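Local coordinates for protein glycerol-3-phosphate dehydrogenase [NAD(P)+] (Coxiella burnetii, PDB 3K96) that probably catalyses the NAD(P)H-dependent reduction of dihydroxyacetone phosphate to sn-glycerol 3-phosphate, the precursor of phospholipid synthesis, at residues Arg76-Tyr81 with Glu167-Leu172; Glu114-Met119 with His144-Thr149; Asn217-Ala222 with Thr245-Leu250; Gln278-Arg283 with Gln299-Ala304. All blocks are in the same frame, centred on the assembly; numbering follows the deposited sequence. Where two conformers were deposited one is given.

Contact 1 of 4, residues Arg76-Tyr81 with Glu167-Leu172; sequences RYLPNY and EVAANL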
loop_
_atom_site.group_PDB
_atom_site.type_symbol
_atom_site.label_atom_id
_atom_site.label_comp_id
_atom_site.label_asym_id
_atom_site.label_seq_id
_atom_site.Cartn_x
_atom_site.Cartn_y
_atom_site.Cartn_z
ATOM N N ARG A 76 -7.327 -27.740 -12.392
ATOM C CA ARG A 76 -5.951 -27.510 -11.988
ATOM C C ARG A 76 -5.692 -26.144 -11.434
ATOM O O ARG A 76 -4.900 -26.022 -10.520
ATOM C CB ARG A 76 -4.976 -27.634 -13.147
ATOM C CG ARG A 76 -4.791 -28.994 -13.656
ATOM C CD ARG A 76 -3.655 -29.041 -14.645
ATOM N NE ARG A 76 -3.619 -30.363 -15.239
ATOM C CZ ARG A 76 -2.709 -30.767 -16.111
ATOM N NH1 ARG A 76 -1.734 -29.951 -16.507
ATOM N NH2 ARG A 76 -2.777 -31.999 -16.583
ATOM N N TYR A 77 -6.325 -25.114 -12.000
ATOM C CA TYR A 77 -5.995 -23.740 -11.615
ATOM C C TYR A 77 -7.128 -22.844 -11.135
ATOM O O TYR A 77 -6.860 -21.816 -10.554
ATOM C CB TYR A 77 -5.220 -23.046 -12.768
ATOM C CG TYR A 77 -3.931 -23.754 -13.137
ATOM C CD1 TYR A 77 -2.852 -23.751 -12.276
ATOM C CD2 TYR A 77 -3.792 -24.419 -14.346
ATOM C CE1 TYR A 77 -1.678 -24.415 -12.592
ATOM C CE2 TYR A 77 -2.616 -25.077 -14.679
ATOM C CZ TYR A 77 -1.565 -25.073 -13.796
ATOM O OH TYR A 77 -0.383 -25.722 -14.100
ATOM N N LEU A 78 -8.377 -23.206 -11.371
ATOM C CA LEU A 78 -9.489 -22.388 -10.898
ATOM C C LEU A 78 -10.699 -23.292 -10.652
ATOM O O LEU A 78 -11.738 -23.160 -11.317
ATOM C CB LEU A 78 -9.830 -21.278 -11.912
ATOM C CG LEU A 78 -10.642 -20.068 -11.421
ATOM C CD1 LEU A 78 -9.814 -19.278 -10.415
ATOM C CD2 LEU A 78 -11.068 -19.143 -12.577
ATOM N N PRO A 79 -10.562 -24.232 -9.698
ATOM C CA PRO A 79 -11.656 -25.142 -9.400
ATOM C C PRO A 79 -12.834 -24.400 -8.807
ATOM O O PRO A 79 -12.659 -23.308 -8.249
ATOM C CB PRO A 79 -11.048 -26.106 -8.364
ATOM C CG PRO A 79 -9.953 -25.323 -7.705
ATOM C CD PRO A 79 -9.391 -24.465 -8.830
ATOM N N ASN A 80 -14.016 -24.984 -8.978
ATOM C CA ASN A 80 -15.286 -24.476 -8.459
ATOM C C ASN A 80 -15.965 -23.378 -9.291
ATOM O O ASN A 80 -16.944 -22.793 -8.840
ATOM C CB ASN A 80 -15.135 -24.010 -7.009
ATOM C CG ASN A 80 -14.575 -25.086 -6.112
ATOM O OD1 ASN A 80 -13.633 -24.841 -5.363
ATOM N ND2 ASN A 80 -15.121 -26.296 -6.209
ATOM N N TYR A 81 -15.443 -23.092 -10.478
ATOM C CA TYR A 81 -16.040 -22.093 -11.364
ATOM C C TYR A 81 -16.259 -22.683 -12.763
ATOM O O TYR A 81 -15.417 -22.498 -13.650
ATOM C CB TYR A 81 -15.167 -20.828 -11.419
ATOM C CG TYR A 81 -15.154 -20.133 -10.097
ATOM C CD1 TYR A 81 -16.225 -19.360 -9.703
ATOM C CD2 TYR A 81 -14.091 -20.288 -9.212
ATOM C CE1 TYR A 81 -16.240 -18.741 -8.475
ATOM C CE2 TYR A 81 -14.107 -19.678 -7.985
ATOM C CZ TYR A 81 -15.190 -18.904 -7.626
ATOM O OH TYR A 81 -15.214 -18.285 -6.407
ATOM N N GLU A 167 -10.847 -13.960 -6.711
ATOM C CA GLU A 167 -11.846 -12.916 -6.393
ATOM C C GLU A 167 -12.590 -12.426 -7.646
ATOM O O GLU A 167 -13.782 -12.078 -7.586
ATOM C CB GLU A 167 -11.210 -11.735 -5.637
ATOM C CG GLU A 167 -10.644 -12.136 -4.238
ATOM C CD GLU A 167 -10.202 -10.929 -3.381
ATOM O OE1 GLU A 167 -9.950 -9.849 -3.958
ATOM O OE2 GLU A 167 -10.119 -11.072 -2.120
ATOM N N VAL A 168 -11.880 -12.398 -8.769
ATOM C CA VAL A 168 -12.497 -12.023 -10.038
ATOM C C VAL A 168 -13.515 -13.117 -10.394
ATOM O O VAL A 168 -14.650 -12.805 -10.711
ATOM C CB VAL A 168 -11.462 -11.819 -11.154
ATOM C CG1 VAL A 168 -12.162 -11.711 -12.562
ATOM C CG2 VAL A 168 -10.604 -10.602 -10.834
ATOM N N ALA A 169 -13.129 -14.385 -10.277
ATOM C CA ALA A 169 -14.058 -15.493 -10.585
ATOM C C ALA A 169 -15.299 -15.419 -9.706
ATOM O O ALA A 169 -16.407 -15.741 -10.155
ATOM C CB ALA A 169 -13.372 -16.868 -10.431
ATOM N N ALA A 170 -15.113 -14.972 -8.455
ATOM C CA ALA A 170 -16.208 -14.838 -7.511
ATOM C C ALA A 170 -17.009 -13.584 -7.755
ATOM O O ALA A 170 -17.977 -13.331 -7.065
ATOM C CB ALA A 170 -15.677 -14.873 -6.038
ATOM N N ASN A 171 -16.599 -12.788 -8.728
ATOM C CA ASN A 171 -17.301 -11.563 -9.077
ATOM C C ASN A 171 -17.254 -10.481 -7.986
ATOM O O ASN A 171 -18.180 -9.695 -7.859
ATOM C CB ASN A 171 -18.752 -11.848 -9.474
ATOM C CG ASN A 171 -19.400 -10.690 -10.203
ATOM O OD1 ASN A 171 -18.778 -10.047 -11.042
ATOM N ND2 ASN A 171 -20.664 -10.442 -9.908
ATOM N N LEU A 172 -16.170 -10.461 -7.216
ATOM C CA LEU A 172 -15.937 -9.407 -6.227
ATOM C C LEU A 172 -15.373 -8.165 -6.958
ATOM O O LEU A 172 -14.682 -8.310 -7.965
ATOM C CB LEU A 172 -14.971 -9.900 -5.156
ATOM C CG LEU A 172 -15.558 -10.997 -4.272
ATOM C CD1 LEU A 172 -14.508 -11.620 -3.349
ATOM C CD2 LEU A 172 -16.782 -10.484 -3.453
#
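Y81 lays one face of its ring on the methyl of A169, and this is the tight part of the contact. A169 CB stands 3.6 Å from the centroid of the Y81 ring, only 6° off the ring normal, a CH-pi contact almost over the centre. The Y81 side chain turns away from its own carbonyl carbon (chi1 -67°), which swings the ring over the last turn of helix 165-169. L78 adds an apolar touch, its CD2 lying 3.9 Å from A169 CB. Alanine suits this place because a single methyl lets the ring settle close to the helix.

The outer side is looser. Y81 OH passes 3.5 Å from A170 CB, an exposed methyl, while P79 and N80 form the exposed bend of a type II turn, N80 supplying the positive phi that asparagine tolerates well. N171, also with positive phi, leaves the helix; N171 N to V168 O and L172 N to E167 O make the Schellman motif.

No hydrogen bond crosses between 76-81 and 167-172. The A169 carbonyl oxygen finds its hydrogen bond with R50 NH2, and L78 also packs on helix 39-49 of the Rossmann-type domain. The loop is therefore held to 167-172 by dispersion and CH-pi attraction.

Contact 2 of 4, residues Glu114-Met119 with His144-Thr149; sequences EVITRM and HEVVAT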
loop_
_atom_site.group_PDB
_atom_site.type_symbol
_atom_site.label_atom_id
_atom_site.label_comp_id
_atom_site.label_asym_id
_atom_site.label_seq_id
_atom_site.Cartn_x
_atom_site.Cartn_y
_atom_site.Cartn_z
ATOM N N GLU A 114 8.415 -18.040 -25.806
ATOM C CA GLU A 114 8.036 -19.281 -26.480
ATOM C C GLU A 114 6.705 -19.175 -27.222
ATOM O O GLU A 114 6.582 -19.615 -28.370
ATOM C CB GLU A 114 7.973 -20.454 -25.490
ATOM C CG GLU A 114 9.334 -21.030 -25.025
ATOM C CD GLU A 114 10.083 -20.170 -24.010
ATOM O OE1 GLU A 114 9.507 -19.208 -23.435
ATOM O OE2 GLU A 114 11.264 -20.489 -23.771
ATOM N N VAL A 115 5.713 -18.595 -26.559
ATOM C CA VAL A 115 4.385 -18.446 -27.127
ATOM C C VAL A 115 4.431 -17.485 -28.332
ATOM O O VAL A 115 3.866 -17.779 -29.381
ATOM C CB VAL A 115 3.366 -17.935 -26.103
ATOM C CG1 VAL A 115 2.009 -17.780 -26.766
ATOM C CG2 VAL A 115 3.286 -18.899 -24.933
ATOM N N ILE A 116 5.106 -16.345 -28.183
ATOM C CA ILE A 116 5.217 -15.393 -29.285
ATOM C C ILE A 116 5.891 -16.064 -30.498
ATOM O O ILE A 116 5.436 -15.924 -31.615
ATOM C CB ILE A 116 5.988 -14.140 -28.860
ATOM C CG1 ILE A 116 5.130 -13.284 -27.893
ATOM C CG2 ILE A 116 6.377 -13.288 -30.067
ATOM C CD1 ILE A 116 3.760 -12.832 -28.463
ATOM N N THR A 117 6.954 -16.827 -30.248
ATOM C CA THR A 117 7.659 -17.508 -31.305
ATOM C C THR A 117 6.703 -18.419 -32.107
ATOM O O THR A 117 6.693 -18.408 -33.341
ATOM C CB THR A 117 8.843 -18.316 -30.748
ATOM O OG1 THR A 117 9.826 -17.427 -30.177
ATOM C CG2 THR A 117 9.510 -19.136 -31.857
ATOM N N ARG A 118 5.896 -19.177 -31.383
ATOM C CA ARG A 118 4.950 -20.114 -31.960
ATOM C C ARG A 118 3.780 -19.440 -32.664
ATOM O O ARG A 118 3.105 -20.054 -33.498
ATOM C CB ARG A 118 4.491 -21.073 -30.873
ATOM C CG ARG A 118 5.630 -21.988 -30.505
ATOM C CD ARG A 118 5.483 -22.740 -29.199
ATOM N NE ARG A 118 6.612 -23.674 -29.053
ATOM C CZ ARG A 118 7.875 -23.317 -28.786
ATOM N NH1 ARG A 118 8.223 -22.026 -28.647
ATOM N NH2 ARG A 118 8.811 -24.257 -28.687
ATOM N N MET A 119 3.554 -18.172 -32.357
ATOM C CA MET A 119 2.505 -17.445 -33.021
ATOM C C MET A 119 2.953 -16.893 -34.367
ATOM O O MET A 119 2.108 -16.472 -35.138
ATOM C CB MET A 119 2.030 -16.284 -32.164
ATOM C CG MET A 119 1.364 -16.737 -30.889
ATOM S SD MET A 119 1.031 -15.403 -29.717
ATOM C CE MET A 119 -0.093 -14.363 -30.645
ATOM N N HIS A 144 6.055 -5.637 -24.819
ATOM C CA HIS A 144 5.586 -5.004 -26.068
ATOM C C HIS A 144 6.676 -5.047 -27.131
ATOM O O HIS A 144 6.389 -5.083 -28.336
ATOM C CB HIS A 144 5.125 -3.565 -25.858
ATOM C CG HIS A 144 6.243 -2.591 -25.715
ATOM N ND1 HIS A 144 6.697 -2.152 -24.497
ATOM C CD2 HIS A 144 7.028 -1.993 -26.647
ATOM C CE1 HIS A 144 7.708 -1.319 -24.675
ATOM N NE2 HIS A 144 7.933 -1.210 -25.972
ATOM N N GLU A 145 7.930 -5.030 -26.695
ATOM C CA GLU A 145 9.034 -5.099 -27.609
ATOM C C GLU A 145 9.132 -6.506 -28.226
ATOM O O GLU A 145 9.381 -6.647 -29.448
ATOM C CB GLU A 145 10.343 -4.645 -26.941
ATOM C CG GLU A 145 11.509 -4.572 -27.905
ATOM C CD GLU A 145 12.263 -5.871 -28.023
ATOM O OE1 GLU A 145 12.611 -6.425 -26.956
ATOM O OE2 GLU A 145 12.546 -6.323 -29.162
ATOM N N VAL A 146 8.907 -7.542 -27.417
ATOM C CA VAL A 146 8.926 -8.888 -27.948
ATOM C C VAL A 146 7.786 -9.006 -28.969
ATOM O O VAL A 146 7.975 -9.529 -30.069
ATOM C CB VAL A 146 8.748 -9.944 -26.871
ATOM C CG1 VAL A 146 8.707 -11.324 -27.504
ATOM C CG2 VAL A 146 9.881 -9.831 -25.784
ATOM N N VAL A 147 6.610 -8.497 -28.617
ATOM C CA VAL A 147 5.495 -8.575 -29.525
ATOM C C VAL A 147 5.792 -7.792 -30.829
ATOM O O VAL A 147 5.682 -8.347 -31.936
ATOM C CB VAL A 147 4.167 -8.101 -28.893
ATOM C CG1 VAL A 147 3.084 -8.073 -29.950
ATOM C CG2 VAL A 147 3.715 -9.024 -27.720
ATOM N N ALA A 148 6.196 -6.530 -30.698
ATOM C CA ALA A 148 6.456 -5.685 -31.866
ATOM C C ALA A 148 7.605 -6.205 -32.745
ATOM O O ALA A 148 7.451 -6.337 -33.966
ATOM C CB ALA A 148 6.719 -4.233 -31.441
ATOM N N THR A 149 8.740 -6.516 -32.130
ATOM C CA THR A 149 9.897 -7.015 -32.869
ATOM C C THR A 149 9.647 -8.340 -33.591
ATOM O O THR A 149 9.991 -8.487 -34.756
ATOM C CB THR A 149 11.101 -7.177 -31.927
ATOM O OG1 THR A 149 11.433 -5.895 -31.412
ATOM C CG2 THR A 149 12.333 -7.770 -32.648
#
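I116, V146 and V147, which make this contact, have no flat groups; those on its flanks are the guanidinium of R118, met at its edge and in its plane by E114 O, and the ring of H144, with E145 CB 4.1 Å above one face, offset toward the rim. Helices 109-119 and 143-151 belong to the Rossmann-type beta-alpha-beta succession, following the parallel strands 102-105 and 128-131. Their inner side chains reach that sheet: I116 packs on I105, V147 on I129 and W131.

Between the helices, two branches of I116 divide the work. Its CG2, anti to the backbone N, meets V146 CG1 at 4.0 Å. With chi2 at -58°, the delta methyl bends toward the other valine, and I116 CD1 touches V147 CG2 at 3.9 Å, the two side chains crossing at about a right angle. Beta-branched residues suit this buried seam, being stiff and wholly apolar.

The polar groups described here take no part in the seam. On the second helix the carboxylate of E145 forms a salt bridge with R141 through OE1. On the first, E114 O takes the backbone N of R118 and, from the opposite face of its plane, R118 NH1 at 2.9 Å.

Contact 3 of 4, residues Asn217-Ala222 with Thr245-Leu250; sequences NILAIA and TEMGRL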
loop_
_atom_site.group_PDB
_atom_site.type_symbol
_atom_site.label_atom_id
_atom_site.label_comp_id
_atom_site.label_asym_id
_atom_site.label_seq_id
_atom_site.Cartn_x
_atom_site.Cartn_y
_atom_site.Cartn_z
ATOM N N ASN A 217 6.427 -8.453 -8.081
ATOM C CA ASN A 217 6.641 -9.767 -7.477
ATOM C C ASN A 217 7.988 -9.907 -6.798
ATOM O O ASN A 217 8.145 -10.718 -5.907
ATOM C CB ASN A 217 6.484 -10.875 -8.492
ATOM C CG ASN A 217 5.046 -11.098 -8.890
ATOM O OD1 ASN A 217 4.109 -10.826 -8.123
ATOM N ND2 ASN A 217 4.860 -11.632 -10.078
ATOM N N ILE A 218 8.957 -9.134 -7.259
ATOM C CA ILE A 218 10.264 -9.080 -6.650
ATOM C C ILE A 218 10.074 -8.444 -5.258
ATOM O O ILE A 218 10.617 -8.913 -4.247
ATOM C CB ILE A 218 11.215 -8.164 -7.458
ATOM C CG1 ILE A 218 11.390 -8.673 -8.916
ATOM C CG2 ILE A 218 12.555 -8.046 -6.733
ATOM C CD1 ILE A 218 12.145 -7.680 -9.835
ATOM N N LEU A 219 9.284 -7.381 -5.210
ATOM C CA LEU A 219 9.013 -6.696 -3.933
ATOM C C LEU A 219 8.179 -7.589 -3.008
ATOM O O LEU A 219 8.345 -7.551 -1.789
ATOM C CB LEU A 219 8.364 -5.335 -4.167
ATOM C CG LEU A 219 9.222 -4.429 -5.072
ATOM C CD1 LEU A 219 8.562 -3.064 -5.328
ATOM C CD2 LEU A 219 10.617 -4.240 -4.496
ATOM N N ALA A 220 7.313 -8.414 -3.592
ATOM C CA ALA A 220 6.512 -9.359 -2.822
ATOM C C ALA A 220 7.424 -10.370 -2.134
ATOM O O ALA A 220 7.182 -10.759 -1.004
ATOM C CB ALA A 220 5.501 -10.072 -3.738
ATOM N N ILE A 221 8.483 -10.795 -2.824
ATOM C CA ILE A 221 9.426 -11.718 -2.220
ATOM C C ILE A 221 10.141 -11.003 -1.077
ATOM O O ILE A 221 10.238 -11.553 0.019
ATOM C CB ILE A 221 10.435 -12.268 -3.210
ATOM C CG1 ILE A 221 9.733 -13.149 -4.263
ATOM C CG2 ILE A 221 11.504 -13.096 -2.484
ATOM C CD1 ILE A 221 10.721 -13.697 -5.317
ATOM N N ALA A 222 10.589 -9.774 -1.321
ATOM C CA ALA A 222 11.289 -8.988 -0.302
ATOM C C ALA A 222 10.433 -8.784 0.943
ATOM O O ALA A 222 10.883 -9.030 2.060
ATOM C CB ALA A 222 11.726 -7.634 -0.870
ATOM N N THR A 245 9.724 3.391 -4.714
ATOM C CA THR A 245 10.795 4.296 -5.173
ATOM C C THR A 245 11.658 3.679 -6.284
ATOM O O THR A 245 11.953 4.344 -7.289
ATOM C CB THR A 245 11.691 4.753 -3.989
ATOM O OG1 THR A 245 10.880 5.456 -3.034
ATOM C CG2 THR A 245 12.823 5.665 -4.467
ATOM N N GLU A 246 12.086 2.419 -6.139
ATOM C CA GLU A 246 12.908 1.834 -7.223
ATOM C C GLU A 246 12.068 1.468 -8.432
ATOM O O GLU A 246 12.564 1.499 -9.569
ATOM C CB GLU A 246 13.819 0.679 -6.759
ATOM C CG GLU A 246 13.178 -0.577 -6.313
ATOM C CD GLU A 246 14.194 -1.508 -5.630
ATOM O OE1 GLU A 246 14.452 -2.610 -6.153
ATOM O OE2 GLU A 246 14.757 -1.113 -4.577
ATOM N N MET A 247 10.806 1.124 -8.196
ATOM C CA MET A 247 9.892 0.844 -9.293
ATOM C C MET A 247 9.795 2.166 -10.109
ATOM O O MET A 247 9.890 2.158 -11.321
ATOM C CB MET A 247 8.517 0.417 -8.764
ATOM C CG MET A 247 7.482 0.058 -9.836
ATOM S SD MET A 247 5.839 -0.305 -9.140
ATOM C CE MET A 247 6.160 -1.864 -8.328
ATOM N N GLY A 248 9.675 3.294 -9.414
ATOM C CA GLY A 248 9.560 4.601 -10.075
ATOM C C GLY A 248 10.796 4.969 -10.883
ATOM O O GLY A 248 10.693 5.549 -11.980
ATOM N N ARG A 249 11.968 4.614 -10.356
ATOM C CA ARG A 249 13.231 4.889 -11.036
ATOM C C ARG A 249 13.310 4.128 -12.369
ATOM O O ARG A 249 13.691 4.680 -13.405
ATOM C CB ARG A 249 14.412 4.521 -10.130
ATOM C CG ARG A 249 15.741 4.976 -10.679
ATOM C CD ARG A 249 16.911 4.817 -9.666
ATOM N NE ARG A 249 16.682 5.565 -8.432
ATOM C CZ ARG A 249 16.404 5.033 -7.247
ATOM N NH1 ARG A 249 16.207 5.836 -6.210
ATOM N NH2 ARG A 249 16.351 3.716 -7.075
ATOM N N LEU A 250 12.960 2.857 -12.329
ATOM C CA LEU A 250 12.951 2.041 -13.510
ATOM C C LEU A 250 11.951 2.596 -14.542
ATOM O O LEU A 250 12.273 2.746 -15.728
ATOM C CB LEU A 250 12.578 0.618 -13.141
ATOM C CG LEU A 250 12.567 -0.379 -14.305
ATOM C CD1 LEU A 250 13.955 -0.481 -14.904
ATOM C CD2 LEU A 250 12.060 -1.751 -13.849
#
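L219 and M247 have the nearest backbones of the two helical segments, yet their CA atoms are still 9.3 Å apart, so side chains must span the gap. Segment 217-222 lies on helix 206-228, which is kinked where the N atoms of N217 and I218 lack bonds to the preceding turn; segment 245-250 is a regular piece of helix 233-253.

L219 points its CB across the gap, and its delta methyls form the tip. M247 starts out differently: CG lies anti to the backbone N (chi1 -178°), the chain runs straight on to SD, and a bend at chi3 (-70°) brings the terminal methyl round to the leucine. M247 CE and L219 CD1 meet at 4.0 Å. A long, flexible, unbranched methionine suits a gap of this width, and both residues also pack on L270 of helix 264-275.

Beside them E246 brings a buried carboxylate near the leucine, its OE1 4.5 Å from L219 CD2. Both oxygens have partners at the start of helix 326-336: OE2 accepts from L327 N, and OE1 is hydrogen-bonded to T328 OG1. The helix end would probably stabilise the negative charge.

The side chain of M247 lies about 4 Å from that of K216, the predicted proton acceptor. Chemically, then, this is an apolar touch flanked by a satisfied carboxylate, in the helical core beside the predicted substrate-binding residue K216.

Contact 4 of 4, residues Gln278-Arg283 with Gln299-Ala304; sequences QSRNRR and QAIGQA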
loop_
_atom_site.group_PDB
_atom_site.type_symbol
_atom_site.label_atom_id
_atom_site.label_comp_id
_atom_site.label_asym_id
_atom_site.label_seq_id
_atom_site.Cartn_x
_atom_site.Cartn_y
_atom_site.Cartn_z
ATOM N N GLN A 278 -2.666 -15.009 -0.610
ATOM C CA GLN A 278 -2.802 -15.682 -1.919
ATOM C C GLN A 278 -1.608 -15.511 -2.853
ATOM O O GLN A 278 -1.498 -16.198 -3.859
ATOM C CB GLN A 278 -4.066 -15.198 -2.645
ATOM C CG GLN A 278 -5.343 -15.468 -1.894
ATOM C CD GLN A 278 -5.607 -16.937 -1.740
ATOM O OE1 GLN A 278 -5.850 -17.416 -0.633
ATOM N NE2 GLN A 278 -5.523 -17.676 -2.843
ATOM N N SER A 279 -0.718 -14.598 -2.518
ATOM C CA SER A 279 0.441 -14.343 -3.343
ATOM C C SER A 279 1.484 -15.429 -3.134
ATOM O O SER A 279 2.089 -15.505 -2.055
ATOM C CB SER A 279 1.032 -12.971 -2.969
ATOM O OG SER A 279 2.249 -12.701 -3.658
ATOM N N ARG A 280 1.699 -16.247 -4.156
ATOM C CA ARG A 280 2.686 -17.314 -4.102
ATOM C C ARG A 280 4.118 -16.793 -3.990
ATOM O O ARG A 280 4.990 -17.474 -3.454
ATOM C CB ARG A 280 2.549 -18.192 -5.340
ATOM C CG ARG A 280 1.190 -18.868 -5.387
ATOM C CD ARG A 280 0.880 -19.533 -6.689
ATOM N NE ARG A 280 -0.418 -20.186 -6.589
ATOM C CZ ARG A 280 -0.601 -21.423 -6.145
ATOM N NH1 ARG A 280 0.433 -22.167 -5.772
ATOM N NH2 ARG A 280 -1.824 -21.925 -6.095
ATOM N N ASN A 281 4.360 -15.601 -4.527
ATOM C CA ASN A 281 5.685 -14.998 -4.475
ATOM C C ASN A 281 5.943 -14.524 -3.055
ATOM O O ASN A 281 7.047 -14.629 -2.556
ATOM C CB ASN A 281 5.816 -13.890 -5.492
ATOM C CG ASN A 281 5.838 -14.411 -6.893
ATOM O OD1 ASN A 281 6.751 -15.138 -7.270
ATOM N ND2 ASN A 281 4.836 -14.058 -7.675
ATOM N N ARG A 282 4.887 -14.058 -2.395
ATOM C CA ARG A 282 4.991 -13.655 -1.009
ATOM C C ARG A 282 5.184 -14.892 -0.086
ATOM O O ARG A 282 5.950 -14.850 0.874
ATOM C CB ARG A 282 3.755 -12.840 -0.620
ATOM C CG ARG A 282 3.695 -12.526 0.851
ATOM C CD ARG A 282 2.527 -11.586 1.203
ATOM N NE ARG A 282 2.196 -11.804 2.590
ATOM C CZ ARG A 282 2.926 -11.363 3.592
ATOM N NH1 ARG A 282 4.025 -10.647 3.344
ATOM N NH2 ARG A 282 2.563 -11.643 4.841
ATOM N N ARG A 283 4.513 -15.995 -0.394
ATOM C CA ARG A 283 4.639 -17.187 0.443
ATOM C C ARG A 283 6.043 -17.780 0.281
ATOM O O ARG A 283 6.630 -18.291 1.245
ATOM C CB ARG A 283 3.542 -18.193 0.158
ATOM C CG ARG A 283 2.130 -17.633 0.451
ATOM C CD ARG A 283 1.073 -18.751 0.699
ATOM N NE ARG A 283 1.008 -19.737 -0.372
ATOM C CZ ARG A 283 0.233 -19.631 -1.446
ATOM N NH1 ARG A 283 -0.554 -18.568 -1.608
ATOM N NH2 ARG A 283 0.245 -20.581 -2.367
ATOM N N GLN A 299 9.608 -26.270 -4.162
ATOM C CA GLN A 299 9.038 -27.621 -4.282
ATOM C C GLN A 299 7.771 -27.744 -3.463
ATOM O O GLN A 299 6.797 -28.356 -3.907
ATOM C CB GLN A 299 10.019 -28.684 -3.850
ATOM C CG GLN A 299 11.186 -28.837 -4.783
ATOM C CD GLN A 299 12.248 -29.743 -4.216
ATOM O OE1 GLN A 299 12.573 -29.689 -3.013
ATOM N NE2 GLN A 299 12.808 -30.576 -5.069
ATOM N N ALA A 300 7.790 -27.174 -2.261
ATOM C CA ALA A 300 6.634 -27.199 -1.394
ATOM C C ALA A 300 5.449 -26.502 -2.073
ATOM O O ALA A 300 4.321 -27.002 -2.047
ATOM C CB ALA A 300 6.970 -26.535 -0.034
ATOM N N ILE A 301 5.698 -25.350 -2.686
ATOM C CA ILE A 301 4.638 -24.615 -3.395
ATOM C C ILE A 301 4.097 -25.448 -4.570
ATOM O O ILE A 301 2.894 -25.439 -4.856
ATOM C CB ILE A 301 5.130 -23.226 -3.853
ATOM C CG1 ILE A 301 5.372 -22.335 -2.623
ATOM C CG2 ILE A 301 4.090 -22.549 -4.791
ATOM C CD1 ILE A 301 6.017 -20.967 -2.932
ATOM N N GLY A 302 4.978 -26.194 -5.221
ATOM C CA GLY A 302 4.585 -27.071 -6.329
ATOM C C GLY A 302 4.677 -26.354 -7.657
ATOM O O GLY A 302 5.688 -26.425 -8.339
ATOM N N GLN A 303 3.637 -25.624 -8.012
ATOM C CA GLN A 303 3.640 -24.913 -9.296
ATOM C C GLN A 303 4.663 -23.775 -9.337
ATOM O O GLN A 303 4.895 -23.080 -8.353
ATOM C CB GLN A 303 2.245 -24.400 -9.657
ATOM C CG GLN A 303 1.740 -23.245 -8.828
ATOM C CD GLN A 303 0.378 -22.730 -9.313
ATOM O OE1 GLN A 303 -0.074 -21.645 -8.922
ATOM N NE2 GLN A 303 -0.268 -23.500 -10.177
ATOM N N ALA A 304 5.278 -23.630 -10.503
ATOM C CA ALA A 304 6.283 -22.614 -10.782
ATOM C C ALA A 304 5.825 -21.230 -10.367
ATOM O O ALA A 304 4.648 -20.888 -10.526
ATOM C CB ALA A 304 6.586 -22.607 -12.276
HETATM O O HOH W 1 0.871 -24.174 -3.957
#
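R280 and Q303 come together through unlike torsions. In R280, CG is anti to the carbonyl carbon (chi1 -63°) and the chain then runs extended to NE; in Q303, CG takes the crowded position between the backbone N and the carbonyl carbon (chi1 71°), after which the chain is straight. The two side chains cross at about a right angle, and the amide lies over one face of the guanidinium, Q303 CD standing 3.5 Å above its centre with the planes 54° apart.

Q303 OE1 is 2.8 Å from R280 NE, but it comes from over the face, where no N-H points, so this is no hydrogen bond. R280 was deposited in two conformers, and the closeness of this approach is doubtful. On the opposite face of the guanidinium sits R283 NH2, 3.7 Å above the plane and offset toward the rim.

I301 closes the edge: its CG2 lies 3.8 Å from R280 NH1, near the guanidinium plane, and its CD1 is 3.7 Å from R280 O. A branched aliphatic residue suits this place, covering both the helix start and the arginine's flank. A water probably links R280 NH1 to I301 O, though one of its bonds is very short. G302, with its positive phi, ends helix 294-301 where a side chain would collide with the preceding carbonyl.

S279 caps helix 280-290, its OG accepting from R282 N at 3.2 Å. S279, R280 and N281 are predicted to bind sn-glycerol 3-phosphate, and R280 also NADPH, so this helix N-terminus with its arginine is consistent with part of the substrate and cofactor site.

Contacts 1 and 2 lie in the N-terminal part of the chain and contacts 3 and 4 in the C-terminal part; contact 2 falls, in sequence, between the two halves of contact 1, and contacts 3 and 4 follow in series. Contacts 1 and 2 share the Rossmann-type sheet region, their centres about 28 Å apart, whereas contacts 3 and 4 belong to the helical part, with centres about 19 Å apart, and touch through N217 and N281. The centre of contact 4 is about 18 Å from that of contact 1, and Q303 packs on Y77. Contact 4 holds predicted site residues S279, R280 and N281, and this touch is consistent with a site formed between the two parts.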